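VP5 (PDB 6QGI) is an envelope protein of a haloarchaeal pleomorphic virus that probably mediates fusion of the viral membrane with the membrane of its host cell. Local coordinates at residues A[157-162]-A[179-184]; A[112-117]-A[193-198]; A[28-33]-A[121-126]; A[142-147]-A[205-210]. All coordinates share one frame; numbering follows the deposited sequence.

Contact 1 of 4, residues A[157-162]-A[179-184]; sequences LANPSG and VGTVEV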
loop_
_atom_site.group_PDB
_atom_site.type_symbol
_atom_site.label_atom_id
_atom_site.label_comp_id
_atom_site.label_asym_id
_atom_site.label_seq_id
_atom_site.Cartn_x
_atom_site.Cartn_y
_atom_site.Cartn_z
ATOM N N LEU A 157 13.116 21.454 9.914
ATOM C CA LEU A 157 12.178 22.293 9.169
ATOM C C LEU A 157 11.577 21.564 7.962
ATOM O O LEU A 157 12.140 20.588 7.471
ATOM C CB LEU A 157 12.869 23.595 8.719
ATOM C CG LEU A 157 13.405 24.512 9.838
ATOM C CD1 LEU A 157 14.321 25.572 9.287
ATOM C CD2 LEU A 157 12.275 25.140 10.649
ATOM N N ALA A 158 10.407 22.025 7.518
ATOM C CA ALA A 158 9.695 21.471 6.375
ATOM C C ALA A 158 9.309 22.598 5.433
ATOM O O ALA A 158 8.664 23.564 5.847
ATOM C CB ALA A 158 8.471 20.698 6.831
ATOM N N ASN A 159 9.772 22.505 4.181
ATOM C CA ASN A 159 9.519 23.509 3.152
ATOM C C ASN A 159 8.530 22.935 2.133
ATOM O O ASN A 159 8.945 22.148 1.282
ATOM C CB ASN A 159 10.832 23.932 2.502
ATOM C CG ASN A 159 11.902 24.238 3.506
ATOM O OD1 ASN A 159 11.925 25.306 4.121
ATOM N ND2 ASN A 159 12.810 23.301 3.693
ATOM N N PRO A 160 7.212 23.249 2.244
ATOM C CA PRO A 160 6.233 22.664 1.305
ATOM C C PRO A 160 6.412 23.144 -0.131
ATOM O O PRO A 160 6.987 24.211 -0.346
ATOM C CB PRO A 160 4.874 23.130 1.858
ATOM C CG PRO A 160 5.142 23.629 3.220
ATOM C CD PRO A 160 6.546 24.138 3.213
ATOM N N SER A 161 5.901 22.364 -1.111
ATOM C CA SER A 161 5.959 22.710 -2.535
ATOM C C SER A 161 5.510 24.161 -2.734
ATOM O O SER A 161 4.520 24.596 -2.138
ATOM C CB SER A 161 5.110 21.754 -3.367
ATOM O OG SER A 161 3.739 21.790 -3.012
ATOM N N GLY A 162 6.303 24.908 -3.488
ATOM C CA GLY A 162 6.073 26.325 -3.724
ATOM C C GLY A 162 7.062 27.196 -2.976
ATOM O O GLY A 162 7.454 28.249 -3.487
ATOM N N VAL A 179 8.630 20.161 -5.407
ATOM C CA VAL A 179 8.581 19.063 -4.443
ATOM C C VAL A 179 9.083 19.567 -3.092
ATOM O O VAL A 179 10.146 20.196 -3.011
ATOM C CB VAL A 179 9.333 17.781 -4.909
ATOM C CG1 VAL A 179 9.311 16.693 -3.827
ATOM C CG2 VAL A 179 8.738 17.243 -6.206
ATOM N N GLY A 180 8.290 19.279 -2.057
ATOM C CA GLY A 180 8.559 19.651 -0.676
ATOM C C GLY A 180 9.831 19.029 -0.143
ATOM O O GLY A 180 10.181 17.912 -0.537
ATOM N N THR A 181 10.552 19.764 0.732
ATOM C CA THR A 181 11.801 19.254 1.298
ATOM C C THR A 181 11.782 19.212 2.815
ATOM O O THR A 181 11.215 20.095 3.463
ATOM C CB THR A 181 13.035 20.054 0.839
ATOM O OG1 THR A 181 12.961 21.398 1.320
ATOM C CG2 THR A 181 13.255 20.005 -0.656
ATOM N N VAL A 182 12.435 18.182 3.367
ATOM C CA VAL A 182 12.659 18.005 4.797
ATOM C C VAL A 182 14.049 18.605 5.044
ATOM O O VAL A 182 15.038 18.115 4.503
ATOM C CB VAL A 182 12.516 16.530 5.263
ATOM C CG1 VAL A 182 12.713 16.409 6.769
ATOM C CG2 VAL A 182 11.164 15.954 4.854
ATOM N N GLU A 183 14.097 19.716 5.785
ATOM C CA GLU A 183 15.305 20.491 6.070
ATOM C C GLU A 183 15.901 20.180 7.439
ATOM O O GLU A 183 15.178 20.136 8.435
ATOM C CB GLU A 183 14.963 21.989 5.984
ATOM C CG GLU A 183 16.132 22.954 6.082
ATOM C CD GLU A 183 15.770 24.421 5.922
ATOM O OE1 GLU A 183 16.559 25.271 6.392
ATOM O OE2 GLU A 183 14.713 24.725 5.320
ATOM N N VAL A 184 17.234 20.005 7.480
ATOM C CA VAL A 184 18.025 19.804 8.696
ATOM C C VAL A 184 18.952 21.004 8.796
ATOM O O VAL A 184 19.889 21.104 8.003
ATOM C CB VAL A 184 18.805 18.456 8.733
ATOM C CG1 VAL A 184 19.593 18.308 10.036
ATOM C CG2 VAL A 184 17.877 17.269 8.535
#

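Contact 2 of 4, residues A[112-117]-A[193-198]; sequences NFLKTW and YDPMSG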
loop_
_atom_site.group_PDB
_atom_site.type_symbol
_atom_site.label_atom_id
_atom_site.label_comp_id
_atom_site.label_asym_id
_atom_site.label_seq_id
_atom_site.Cartn_x
_atom_site.Cartn_y
_atom_site.Cartn_z
ATOM N N ASN A 112 1.801 11.649 -8.889
ATOM C CA ASN A 112 1.127 10.991 -7.767
ATOM C C ASN A 112 2.101 10.681 -6.646
ATOM O O ASN A 112 1.781 10.921 -5.484
ATOM C CB ASN A 112 0.429 9.716 -8.222
ATOM C CG ASN A 112 -0.817 9.948 -9.028
ATOM O OD1 ASN A 112 -1.546 10.934 -8.857
ATOM N ND2 ASN A 112 -1.085 9.041 -9.943
ATOM N N PHE A 113 3.299 10.177 -7.004
ATOM C CA PHE A 113 4.374 9.828 -6.085
ATOM C C PHE A 113 4.906 11.071 -5.353
ATOM O O PHE A 113 5.167 11.009 -4.153
ATOM C CB PHE A 113 5.496 9.120 -6.862
ATOM C CG PHE A 113 6.745 8.787 -6.081
ATOM C CD1 PHE A 113 6.810 7.644 -5.300
ATOM C CD2 PHE A 113 7.880 9.582 -6.180
ATOM C CE1 PHE A 113 7.967 7.336 -4.583
ATOM C CE2 PHE A 113 9.036 9.270 -5.464
ATOM C CZ PHE A 113 9.074 8.145 -4.678
ATOM N N LEU A 114 5.067 12.189 -6.073
ATOM C CA LEU A 114 5.603 13.421 -5.494
ATOM C C LEU A 114 4.544 14.201 -4.716
ATOM O O LEU A 114 4.906 14.865 -3.747
ATOM C CB LEU A 114 6.265 14.311 -6.558
ATOM C CG LEU A 114 7.500 13.694 -7.230
ATOM C CD1 LEU A 114 7.948 14.495 -8.427
ATOM C CD2 LEU A 114 8.612 13.430 -6.227
ATOM N N LYS A 115 3.252 14.079 -5.087
ATOM C CA LYS A 115 2.149 14.726 -4.367
ATOM C C LYS A 115 1.974 14.081 -2.986
ATOM O O LYS A 115 1.662 14.774 -2.016
ATOM C CB LYS A 115 0.845 14.646 -5.167
ATOM C CG LYS A 115 0.647 15.741 -6.190
ATOM C CD LYS A 115 -0.639 15.540 -6.979
ATOM C CE LYS A 115 -0.624 16.310 -8.278
ATOM N NZ LYS A 115 -0.667 17.782 -8.057
ATOM N N THR A 116 2.197 12.751 -2.909
ATOM C CA THR A 116 2.134 11.951 -1.682
ATOM C C THR A 116 3.216 12.438 -0.713
ATOM O O THR A 116 2.933 12.558 0.480
ATOM C CB THR A 116 2.278 10.455 -2.010
ATOM O OG1 THR A 116 1.312 10.094 -2.993
ATOM C CG2 THR A 116 2.122 9.550 -0.785
ATOM N N TRP A 117 4.432 12.745 -1.235
ATOM C CA TRP A 117 5.565 13.276 -0.469
ATOM C C TRP A 117 5.274 14.727 -0.066
ATOM O O TRP A 117 5.543 15.100 1.076
ATOM C CB TRP A 117 6.891 13.180 -1.269
ATOM C CG TRP A 117 8.083 13.797 -0.577
ATOM C CD1 TRP A 117 8.548 15.070 -0.731
ATOM C CD2 TRP A 117 8.965 13.161 0.364
ATOM N NE1 TRP A 117 9.657 15.269 0.059
ATOM C CE2 TRP A 117 9.931 14.117 0.747
ATOM C CE3 TRP A 117 9.025 11.879 0.932
ATOM C CZ2 TRP A 117 10.950 13.829 1.665
ATOM C CZ3 TRP A 117 10.037 11.595 1.839
ATOM C CH2 TRP A 117 10.990 12.561 2.190
ATOM N N TYR A 193 15.988 17.136 2.092
ATOM C CA TYR A 193 15.591 15.788 1.687
ATOM C C TYR A 193 14.335 15.806 0.856
ATOM O O TYR A 193 13.349 16.445 1.225
ATOM C CB TYR A 193 15.360 14.863 2.898
ATOM C CG TYR A 193 16.487 14.790 3.908
ATOM C CD1 TYR A 193 17.818 14.764 3.505
ATOM C CD2 TYR A 193 16.211 14.659 5.268
ATOM C CE1 TYR A 193 18.851 14.669 4.432
ATOM C CE2 TYR A 193 17.237 14.529 6.198
ATOM C CZ TYR A 193 18.552 14.536 5.778
ATOM O OH TYR A 193 19.551 14.450 6.708
ATOM N N ASP A 194 14.358 15.049 -0.241
ATOM C CA ASP A 194 13.238 14.872 -1.158
ATOM C C ASP A 194 13.383 13.466 -1.791
ATOM O O ASP A 194 14.463 12.879 -1.666
ATOM C CB ASP A 194 13.187 16.021 -2.207
ATOM C CG ASP A 194 14.415 16.194 -3.076
ATOM O OD1 ASP A 194 15.365 15.445 -2.904
ATOM O OD2 ASP A 194 14.403 17.066 -3.938
ATOM N N PRO A 195 12.353 12.881 -2.444
ATOM C CA PRO A 195 12.517 11.525 -3.003
ATOM C C PRO A 195 13.598 11.390 -4.096
ATOM O O PRO A 195 14.054 10.272 -4.344
ATOM C CB PRO A 195 11.136 11.209 -3.579
ATOM C CG PRO A 195 10.208 12.127 -2.904
ATOM C CD PRO A 195 10.980 13.372 -2.654
ATOM N N MET A 196 13.995 12.511 -4.706
ATOM C CA MET A 196 15.009 12.495 -5.797
ATOM C C MET A 196 16.439 12.513 -5.241
ATOM O O MET A 196 17.270 11.731 -5.744
ATOM C CB MET A 196 14.817 13.692 -6.735
ATOM C CG MET A 196 13.429 13.768 -7.343
ATOM S SD MET A 196 12.209 14.470 -6.204
ATOM C CE MET A 196 12.389 16.216 -6.565
ATOM N N SER A 197 16.720 13.376 -4.258
ATOM C CA SER A 197 18.069 13.494 -3.704
ATOM C C SER A 197 18.358 12.445 -2.628
ATOM O O SER A 197 19.501 12.002 -2.505
ATOM C CB SER A 197 18.298 14.891 -3.135
ATOM O OG SER A 197 17.687 15.086 -1.868
ATOM N N GLY A 198 17.332 12.070 -1.865
ATOM C CA GLY A 198 17.464 11.135 -0.755
ATOM C C GLY A 198 18.227 11.771 0.390
ATOM O O GLY A 198 18.155 12.989 0.578
#

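Contact 3 of 4, residues A[28-33]-A[121-126]; sequences SDAPPE and VAELDS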
loop_
_atom_site.group_PDB
_atom_site.type_symbol
_atom_site.label_atom_id
_atom_site.label_comp_id
_atom_site.label_asym_id
_atom_site.label_seq_id
_atom_site.Cartn_x
_atom_site.Cartn_y
_atom_site.Cartn_z
ATOM N N SER A 28 -3.564 16.574 4.257
ATOM C CA SER A 28 -2.867 16.899 5.502
ATOM C C SER A 28 -3.867 16.990 6.666
ATOM O O SER A 28 -4.925 17.602 6.524
ATOM C CB SER A 28 -2.091 18.203 5.336
ATOM O OG SER A 28 -1.719 18.828 6.553
ATOM N N ASP A 29 -3.548 16.317 7.786
ATOM C CA ASP A 29 -4.365 16.293 9.001
ATOM C C ASP A 29 -3.470 16.539 10.223
ATOM O O ASP A 29 -3.376 15.706 11.131
ATOM C CB ASP A 29 -5.145 14.963 9.122
ATOM C CG ASP A 29 -6.135 14.889 10.274
ATOM O OD1 ASP A 29 -6.352 15.933 10.951
ATOM O OD2 ASP A 29 -6.688 13.794 10.504
ATOM N N ALA A 30 -2.821 17.713 10.243
ATOM C CA ALA A 30 -1.953 18.107 11.343
ATOM C C ALA A 30 -2.771 18.483 12.573
ATOM O O ALA A 30 -3.830 19.106 12.411
ATOM C CB ALA A 30 -1.076 19.264 10.934
ATOM N N PRO A 31 -2.291 18.136 13.798
ATOM C CA PRO A 31 -3.043 18.483 15.012
ATOM C C PRO A 31 -3.312 19.978 15.132
ATOM O O PRO A 31 -2.473 20.785 14.706
ATOM C CB PRO A 31 -2.132 18.003 16.146
ATOM C CG PRO A 31 -1.311 16.935 15.523
ATOM C CD PRO A 31 -1.072 17.367 14.128
ATOM N N PRO A 32 -4.451 20.358 15.743
ATOM C CA PRO A 32 -4.774 21.776 15.896
ATOM C C PRO A 32 -3.997 22.468 17.010
ATOM O O PRO A 32 -3.412 21.821 17.870
ATOM C CB PRO A 32 -6.264 21.746 16.244
ATOM C CG PRO A 32 -6.445 20.470 16.958
ATOM C CD PRO A 32 -5.545 19.504 16.269
ATOM N N GLU A 33 -4.041 23.801 17.013
ATOM C CA GLU A 33 -3.466 24.611 18.081
ATOM C C GLU A 33 -4.504 24.667 19.209
ATOM O O GLU A 33 -5.673 24.352 18.974
ATOM C CB GLU A 33 -3.088 26.005 17.556
ATOM C CG GLU A 33 -1.826 25.993 16.704
ATOM C CD GLU A 33 -1.238 27.333 16.302
ATOM O OE1 GLU A 33 -1.283 28.286 17.114
ATOM O OE2 GLU A 33 -0.701 27.417 15.173
ATOM N N VAL A 121 5.155 16.534 3.696
ATOM C CA VAL A 121 6.012 17.676 4.060
ATOM C C VAL A 121 5.120 18.859 4.494
ATOM O O VAL A 121 5.428 19.505 5.499
ATOM C CB VAL A 121 7.008 18.072 2.926
ATOM C CG1 VAL A 121 7.849 19.290 3.312
ATOM C CG2 VAL A 121 7.919 16.907 2.560
ATOM N N ALA A 122 4.011 19.118 3.754
ATOM C CA ALA A 122 3.042 20.180 4.062
ATOM C C ALA A 122 2.423 19.972 5.453
ATOM O O ALA A 122 2.322 20.923 6.236
ATOM C CB ALA A 122 1.951 20.218 3.003
ATOM N N GLU A 123 2.034 18.718 5.756
ATOM C CA GLU A 123 1.466 18.295 7.036
ATOM C C GLU A 123 2.502 18.440 8.142
ATOM O O GLU A 123 2.151 18.868 9.245
ATOM C CB GLU A 123 0.990 16.843 6.931
ATOM C CG GLU A 123 0.167 16.347 8.098
ATOM C CD GLU A 123 -0.191 14.886 7.953
ATOM O OE1 GLU A 123 -1.400 14.566 7.975
ATOM O OE2 GLU A 123 0.738 14.059 7.816
ATOM N N LEU A 124 3.779 18.093 7.843
ATOM C CA LEU A 124 4.895 18.220 8.777
ATOM C C LEU A 124 5.119 19.690 9.109
ATOM O O LEU A 124 5.338 20.013 10.274
ATOM C CB LEU A 124 6.186 17.576 8.218
ATOM C CG LEU A 124 7.459 17.669 9.088
ATOM C CD1 LEU A 124 7.300 16.933 10.414
ATOM C CD2 LEU A 124 8.675 17.155 8.341
ATOM N N ASP A 125 5.022 20.580 8.093
ATOM C CA ASP A 125 5.195 22.022 8.266
ATOM C C ASP A 125 4.149 22.580 9.233
ATOM O O ASP A 125 4.508 23.363 10.118
ATOM C CB ASP A 125 5.141 22.753 6.917
ATOM C CG ASP A 125 5.460 24.240 7.006
ATOM O OD1 ASP A 125 6.483 24.598 7.646
ATOM O OD2 ASP A 125 4.694 25.046 6.428
ATOM N N SER A 126 2.879 22.138 9.100
ATOM C CA SER A 126 1.792 22.559 9.984
ATOM C C SER A 126 1.914 21.896 11.370
ATOM O O SER A 126 1.417 22.468 12.337
ATOM C CB SER A 126 0.424 22.308 9.360
ATOM O OG SER A 126 0.251 20.967 8.937
HETATM O O HOH W 1 -0.455 21.389 5.596
#

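Contact 4 of 4, residues A[142-147]-A[205-210]; sequences VFLMLN and DLKNGG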
loop_
_atom_site.group_PDB
_atom_site.type_symbol
_atom_site.label_atom_id
_atom_site.label_comp_id
_atom_site.label_asym_id
_atom_site.label_seq_id
_atom_site.Cartn_x
_atom_site.Cartn_y
_atom_site.Cartn_z
ATOM N N VAL A 142 8.647 16.296 20.966
ATOM C CA VAL A 142 7.880 15.398 20.098
ATOM C C VAL A 142 8.805 14.686 19.078
ATOM O O VAL A 142 8.483 13.573 18.658
ATOM C CB VAL A 142 6.666 16.087 19.406
ATOM C CG1 VAL A 142 5.603 16.478 20.426
ATOM C CG2 VAL A 142 7.080 17.304 18.581
ATOM N N PHE A 143 9.947 15.313 18.707
ATOM C CA PHE A 143 10.928 14.766 17.759
ATOM C C PHE A 143 12.243 14.396 18.441
ATOM O O PHE A 143 12.634 15.059 19.399
ATOM C CB PHE A 143 11.208 15.756 16.614
ATOM C CG PHE A 143 10.017 16.052 15.740
ATOM C CD1 PHE A 143 9.613 15.155 14.758
ATOM C CD2 PHE A 143 9.310 17.239 15.882
ATOM C CE1 PHE A 143 8.512 15.435 13.944
ATOM C CE2 PHE A 143 8.193 17.506 15.086
ATOM C CZ PHE A 143 7.804 16.606 14.121
ATOM N N LEU A 144 12.937 13.347 17.932
ATOM C CA LEU A 144 14.227 12.881 18.463
ATOM C C LEU A 144 15.283 13.993 18.365
ATOM O O LEU A 144 16.006 14.234 19.330
ATOM C CB LEU A 144 14.696 11.613 17.729
ATOM C CG LEU A 144 15.974 10.941 18.243
ATOM C CD1 LEU A 144 15.742 10.220 19.556
ATOM C CD2 LEU A 144 16.529 9.983 17.224
ATOM N N MET A 145 15.335 14.683 17.202
ATOM C CA MET A 145 16.205 15.828 16.889
ATOM C C MET A 145 17.680 15.452 16.959
ATOM O O MET A 145 18.522 16.299 17.262
ATOM C CB MET A 145 15.907 17.034 17.811
ATOM C CG MET A 145 14.458 17.489 17.779
ATOM S SD MET A 145 14.008 18.302 16.239
ATOM C CE MET A 145 14.618 19.955 16.565
ATOM N N LEU A 146 17.990 14.187 16.651
ATOM C CA LEU A 146 19.356 13.680 16.652
ATOM C C LEU A 146 19.836 13.385 15.247
ATOM O O LEU A 146 19.026 13.142 14.349
ATOM C CB LEU A 146 19.483 12.400 17.505
ATOM C CG LEU A 146 19.351 12.511 19.018
ATOM C CD1 LEU A 146 19.550 11.160 19.657
ATOM C CD2 LEU A 146 20.345 13.498 19.602
ATOM N N ASN A 147 21.161 13.379 15.066
ATOM C CA ASN A 147 21.801 13.022 13.804
ATOM C C ASN A 147 22.584 11.707 14.014
ATOM O O ASN A 147 22.447 11.082 15.074
ATOM C CB ASN A 147 22.684 14.167 13.272
ATOM C CG ASN A 147 23.755 14.665 14.217
ATOM O OD1 ASN A 147 24.382 13.905 14.963
ATOM N ND2 ASN A 147 24.001 15.967 14.184
ATOM N N ASP A 205 23.136 13.809 8.794
ATOM C CA ASP A 205 21.750 13.468 8.468
ATOM C C ASP A 205 20.994 12.992 9.699
ATOM O O ASP A 205 21.621 12.456 10.617
ATOM C CB ASP A 205 21.713 12.389 7.372
ATOM C CG ASP A 205 22.271 12.850 6.044
ATOM O OD1 ASP A 205 22.736 13.999 5.965
ATOM O OD2 ASP A 205 22.250 12.059 5.091
ATOM N N LEU A 206 19.651 13.162 9.706
ATOM C CA LEU A 206 18.775 12.700 10.793
ATOM C C LEU A 206 19.124 11.248 11.108
ATOM O O LEU A 206 19.252 10.449 10.176
ATOM C CB LEU A 206 17.281 12.827 10.417
ATOM C CG LEU A 206 16.688 14.226 10.284
ATOM C CD1 LEU A 206 15.342 14.174 9.603
ATOM C CD2 LEU A 206 16.559 14.921 11.634
ATOM N N LYS A 207 19.359 10.933 12.393
ATOM C CA LYS A 207 19.790 9.623 12.885
ATOM C C LYS A 207 19.165 8.453 12.123
ATOM O O LYS A 207 19.860 7.481 11.832
ATOM C CB LYS A 207 19.478 9.474 14.385
ATOM C CG LYS A 207 20.293 8.384 15.066
ATOM C CD LYS A 207 19.667 7.939 16.364
ATOM C CE LYS A 207 20.300 6.662 16.847
ATOM N NZ LYS A 207 19.625 6.147 18.063
ATOM N N ASN A 208 17.874 8.554 11.790
ATOM C CA ASN A 208 17.149 7.485 11.127
ATOM C C ASN A 208 16.596 7.911 9.771
ATOM O O ASN A 208 15.626 7.325 9.295
ATOM C CB ASN A 208 16.028 6.998 12.040
ATOM C CG ASN A 208 16.475 6.641 13.429
ATOM O OD1 ASN A 208 17.531 6.039 13.636
ATOM N ND2 ASN A 208 15.682 7.012 14.413
ATOM N N GLY A 209 17.240 8.898 9.152
ATOM C CA GLY A 209 16.913 9.399 7.823
ATOM C C GLY A 209 15.835 10.451 7.786
ATOM O O GLY A 209 16.062 11.572 7.320
ATOM N N GLY A 210 14.653 10.055 8.232
ATOM C CA GLY A 210 13.482 10.912 8.320
ATOM C C GLY A 210 13.211 11.283 9.760
ATOM O O GLY A 210 13.830 10.703 10.666
#

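Contact 1 of 4, residues A[157-162]-A[179-184]
This contact is an antiparallel strand pairing in the four-stranded sheet that packs on helix 91-133. Strand residues 157-159 run against 181-184, with L157 opposite E183, A158 opposite V182 and N159 opposite T181. Two hydrogen-bonded pairs enclose one non-hydrogen-bonded pair. L157 N gives its hydrogen to E183 O at 2.9 Å, and E183 N returns a bond to L157 O at 2.7 Å. N159 and T181 exchange a second such pair. A158 and V182 put their side chains on one face, where A158 touches V121 of the helix. L157, N159, T181 and E183 share the other face, and there the polar ends meet.

The amide of N159 reaches over the partner strand. Its CG is roughly anti to the carbonyl carbon (chi1 -47°), and this brings ND2 between two acceptors. ND2 donates to T181 OG1 at 3.0 Å, with the hydroxyl tilted out of the amide plane. It also donates to E183 OE2 at 2.9 Å, on the anti lone pair and close to that plane. The amide and carboxylate are nearly coplanar. N159 OD1 lies 3.1 Å from the same E183 OE2. Two acceptors this close are unfavourable, though the ND2 bond to that oxygen would probably offset this. T181 OG1 has a further bond to D165 O. E183 runs extended beside L157, whose CD1 comes 3.7 Å from E183 OE1. This is the antiparallel pairing of strands 155-159 and 176-186, with a cross-strand side-chain amide bonded to alternate residues, T181 and E183, on one face.

Contact 2 of 4, residues A[112-117]-A[193-198]
F113 and W117 both hold CG anti to the backbone N (chi1 175° and 176°). At positions four apart on helix 91-133, this carries both rings toward P195. The contact is helix-to-loop packing with a proline-aromatic CH-pi contact, and the loop is the one that follows strand 189-193. P195 CD sits 3.4 Å from the centroid of the five-membered ring of W117, almost on the ring normal. P195 CG lies over the same indole, 3.6 Å from W117 CG. F113 also meets the proline, where its CE2 comes 3.4 Å from P195 CB. L114 adds CD2, which touches P195 CG at 3.9 Å.

The bend at chi2 (80°) brings M196 SD to the helix. There M196 SD lies 3.7 Å from L114 CD2, with the two side chains roughly at right angles. No hydrogen bond joins the segments, and the contact is buried and largely apolar. The indole N-H of W117 is satisfied by G180 O in the neighbouring sheet. W228 of helix 225-253 meets the W117 ring edge-to-face. Y193 O approaches the rim of the W117 indole near its plane, 3.6 Å from W117 CZ2. The 193-198 loop is held in shape by an Asx motif. Its acceptor, D194 OD1, is gripped from opposite faces of the carboxylate plane by S197 N at 2.8 Å and S197 OG at 2.6 Å.

Contact 3 of 4, residues A[28-33]-A[121-126]
The carboxylate of E123 and the peptide of D29 are the flat groups that meet here. They join the loop 28-33, which precedes helix 37-60, to helix 91-133 at the protein surface. The carboxylate is held at its oxygens. D29 N donates to E123 OE1 at 2.8 Å in a nearly straight bond (166°). E123 OE1 accepts on its anti lone pair, the one away from OE2. OE2 in turn forms a salt bridge with R51 of helix 37-60. The E123 chain is extended, with CG roughly anti to the backbone N (chi1 -170°), and reaches from helix 91-133 to the loop. S28 lies alongside the stem of this side chain, its OG 3.4 Å from E123 CB. The N-H of S28 is also taken by a glutamate of the helix, E119, one turn earlier.

A water lies beside S28. It is 3.0 Å from S28 OG and donates a weak bond to A122 O. Further along the helix, S126 meets the loop, its CB 3.7 Å from A30 CB. S126 OG donates to E123 O at 2.8 Å, from above the carbonyl plane, and also lies against A30 CB.

D29 and E123 carry like charges, with D29 OD2 5.9 Å from E123 OE1. The D29 residue is exposed, and R51 would probably offset the effect and keep E123 ionised. The chemistry implies a polar junction: one buried glutamate links a loop N-H to an arginine of a second helix.

Contact 4 of 4, residues A[142-147]-A[205-210]
D205 starts the contact with its carbonyl, as D205 O lies 3.2 Å from N147 CA in a CA-H...O contact. Its carboxylate turns elsewhere and accepts from G201 N. L206 comes next, and its backbone is bridged to N147. L206 CA approaches L146 O at 3.6 Å, a second CA-H...O contact. L206 CB points away, and the side chain packs on I153 and L156. L206 N is bonded to Y193 OH.

K207 makes the one hydrogen bond across the contact. K207 N donates to L146 O at 3.0 Å. The N-H points almost straight at the oxygen (177°), but the donor stands above the carbonyl plane. L146 O is thus approached by both L206 and K207. The K207 side chain starts toward the other segment, with CB 3.4 Å from N147 O. Its CG is roughly anti to the backbone N (chi1 -160°), and the extended chain runs past L144. There K207 CD touches L144 CD2 at 3.8 Å. The amine beyond has a long, weak ion pair with D150.

N208 fills the third position of the turn. G209 closes it with a bond from G209 N to L206 O at 2.7 Å, and takes positive phi. The loop between helix 91-133 and strand 155-159 here meets the loop between strands 189-193 and 212-215. The pattern is a type I beta turn, L206 to G209, joined to the other loop by a single beta bridge.

In the fold
All four contacts lie in the N-terminal half of the chain, with centres 10 to 18 Å apart. Contacts 2 and 3 use adjoining parts of helix 91-133, with centres about 17 Å apart, and they cross along the chain. Contact 1 touches both; its centre lies about 10 Å from contact 2 and about 13 Å from contact 3. Contact 3 closes before contacts 1 and 4 open. Contact 1 is nested in the loops closed by contacts 2 and 4, which themselves cross. L124 of contact 3 packs on F143 of contact 4. Contacts 2 and 3 place two loops on the helix, contact 1 pairs strands beside it, and contact 4 joins two loops next to that sheet.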